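Local coordinates for dipicolinate synthase, B chain (Bacillus cereus, PDB 3MCU), which probably acts together with the DpaA subunit to convert dihydrodipicolinate to dipicolinate, with NADP+ as the oxidant, during sporulation, at residues F101-T106 against L141-A146. Numbering follows the deposited sequence.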
loop_
_atom_site.group_PDB
_atom_site.type_symbol
_atom_site.label_atom_id
_atom_site.label_comp_id
_atom_site.label_asym_id
_atom_site.label_seq_id
_atom_site.Cartn_x
_atom_site.Cartn_y
_atom_site.Cartn_z
ATOM N N PHE D 101 13.224 -2.553 -6.053
ATOM C CA PHE D 101 13.592 -1.162 -5.795
ATOM C C PHE D 101 12.460 -0.434 -5.056
ATOM O O PHE D 101 12.693 0.168 -4.006
ATOM C CB PHE D 101 13.941 -0.438 -7.108
ATOM C CG PHE D 101 14.587 0.912 -6.909
ATOM C CD1 PHE D 101 15.465 1.127 -5.867
ATOM C CD2 PHE D 101 14.330 1.950 -7.779
ATOM C CE1 PHE D 101 16.055 2.352 -5.682
ATOM C CE2 PHE D 101 14.923 3.179 -7.608
ATOM C CZ PHE D 101 15.782 3.387 -6.565
ATOM N N ALA D 102 11.239 -0.492 -5.588
ATOM C CA ALA D 102 10.104 0.222 -4.972
ATOM C C ALA D 102 9.868 -0.203 -3.533
ATOM O O ALA D 102 9.389 0.582 -2.720
ATOM C CB ALA D 102 8.835 0.018 -5.758
ATOM N N ASN D 103 10.189 -1.454 -3.228
ATOM C CA ASN D 103 9.982 -1.980 -1.884
ATOM C C ASN D 103 11.224 -1.881 -0.997
ATOM O O ASN D 103 11.205 -2.312 0.148
ATOM C CB ASN D 103 9.463 -3.419 -1.944
ATOM C CG ASN D 103 8.037 -3.494 -2.444
ATOM O OD1 ASN D 103 7.771 -4.027 -3.524
ATOM N ND2 ASN D 103 7.112 -2.929 -1.681
ATOM N N ALA D 104 12.292 -1.293 -1.533
ATOM C CA ALA D 104 13.528 -1.077 -0.780
ATOM C C ALA D 104 14.256 -2.379 -0.417
ATOM O O ALA D 104 14.858 -2.482 0.639
ATOM C CB ALA D 104 13.265 -0.238 0.474
HETATM N N MSE D 105 14.209 -3.364 -1.302
HETATM C CA MSE D 105 15.055 -4.541 -1.169
HETATM C C MSE D 105 16.390 -4.255 -1.816
HETATM O O MSE D 105 16.489 -3.356 -2.656
HETATM C CB MSE D 105 14.382 -5.744 -1.813
HETATM C CG MSE D 105 13.068 -6.083 -1.137
HETATM SE SE MSE D 105 12.075 -7.595 -1.869
HETATM C CE MSE D 105 13.540 -8.837 -2.194
ATOM N N THR D 106 17.429 -4.985 -1.424
ATOM C CA THR D 106 18.749 -4.708 -1.964
ATOM C C THR D 106 19.545 -5.961 -2.310
ATOM O O THR D 106 20.768 -5.967 -2.227
ATOM C CB THR D 106 19.571 -3.835 -1.004
ATOM O OG1 THR D 106 19.777 -4.534 0.231
ATOM C CG2 THR D 106 18.844 -2.525 -0.730
ATOM N N LEU D 141 5.670 1.245 -10.049
ATOM C CA LEU D 141 6.104 2.289 -10.945
ATOM C C LEU D 141 5.732 3.655 -10.362
ATOM O O LEU D 141 6.580 4.535 -10.219
ATOM C CB LEU D 141 5.463 2.083 -12.328
ATOM C CG LEU D 141 6.079 2.817 -13.526
ATOM C CD1 LEU D 141 5.574 2.203 -14.872
ATOM C CD2 LEU D 141 5.774 4.280 -13.463
HETATM N N MSE D 142 4.459 3.829 -10.032
HETATM C CA MSE D 142 3.975 5.120 -9.543
HETATM C C MSE D 142 4.519 5.502 -8.185
HETATM O O MSE D 142 4.630 6.689 -7.895
HETATM C CB MSE D 142 2.447 5.181 -9.524
HETATM C CG MSE D 142 1.842 5.268 -10.911
HETATM SE SE MSE D 142 2.574 6.765 -11.929
HETATM C CE MSE D 142 1.138 6.812 -13.274
ATOM N N ARG D 143 4.855 4.516 -7.355
ATOM C CA ARG D 143 5.400 4.814 -6.035
ATOM C C ARG D 143 6.768 5.470 -6.243
ATOM O O ARG D 143 7.085 6.491 -5.626
ATOM C CB ARG D 143 5.486 3.550 -5.139
ATOM C CG ARG D 143 6.174 3.786 -3.771
ATOM C CD ARG D 143 6.095 2.557 -2.826
ATOM N NE ARG D 143 4.744 2.001 -2.827
ATOM C CZ ARG D 143 4.414 0.785 -3.276
ATOM N NH1 ARG D 143 5.341 -0.062 -3.734
ATOM N NH2 ARG D 143 3.144 0.404 -3.251
ATOM N N LEU D 144 7.549 4.900 -7.155
ATOM C CA LEU D 144 8.853 5.445 -7.527
ATOM C C LEU D 144 8.746 6.821 -8.188
ATOM O O LEU D 144 9.463 7.760 -7.813
ATOM C CB LEU D 144 9.584 4.483 -8.460
ATOM C CG LEU D 144 9.994 3.149 -7.830
ATOM C CD1 LEU D 144 10.428 2.122 -8.886
ATOM C CD2 LEU D 144 11.082 3.367 -6.798
HETATM N N MSE D 145 7.865 6.940 -9.174
HETATM C CA MSE D 145 7.634 8.221 -9.843
HETATM C C MSE D 145 7.445 9.306 -8.801
HETATM O O MSE D 145 7.915 10.421 -8.982
HETATM C CB MSE D 145 6.377 8.182 -10.718
HETATM C CG MSE D 145 6.598 7.918 -12.201
HETATM SE SE MSE D 145 7.337 9.468 -13.160
HETATM C CE MSE D 145 6.133 10.849 -12.517
ATOM N N ALA D 146 6.718 8.989 -7.732
ATOM C CA ALA D 146 6.397 9.997 -6.717
ATOM C C ALA D 146 7.512 10.273 -5.690
ATOM O O ALA D 146 7.397 11.202 -4.910
ATOM C CB ALA D 146 5.080 9.615 -5.964
#
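Ala102 and Leu144 meet in a buried, apolar helix-to-helix contact. It joins the last turn of helix 95-102 to the last turns of helix 138-145, two helices that pack on the largely parallel sheet of this flavoprotein-family domain. The backbones come close here, with 5.9 Å between Ala102 CA and Leu144 CA. Ala102 points at the other helix, and its small methyl lets the backbones come close. Ala102 CB lies 3.9 Å from Leu144 CG. Leu144 CG stands anti to its own carbonyl carbon (chi1 -66°), which carries the branched end across to the neighbouring helix. There the CD2 methyl is shared. Leu144 CD2 sits 3.8 Å from Ala102 CA and 3.7 Å from Phe101 CD2, approaching the ring obliquely. Leu144 CD1 lies a little farther off, 4.1 Å from the same Phe101 CD2. On the sheet side, Leu126 of strand 124-130 touches both Phe101 and Leu144, so the pair closes over the sheet, and Phe101 also packs on Ala114 and Leu118 of helix 109-118.

Arg143, partly exposed, flanks the apolar pair; Val139 of a third subunit packs on it, and its NH1 makes a weak hydrogen bond to Asn140 OD1 in its own helix. Its chain runs extended from the backbone and then bends at chi3 (-45°). Arg143 CD passes 3.8 Å from Ala102 O, and Arg143 NH1 stays 4.0 Å from Ala102 CB. These are packing distances.

Past Ala102 the chain turns away. Ala104, with positive phi, ends the helix in a Schellman motif, and Ala104 N bonds to Phe101 O at 2.9 Å. Asn103 O then accepts a hydrogen bond from Ser99 of a second subunit. Between these two segments, cohesion therefore rests on van der Waals contact and burial of hydrocarbon, while polar bonds from the adjoining turn serve the assembly.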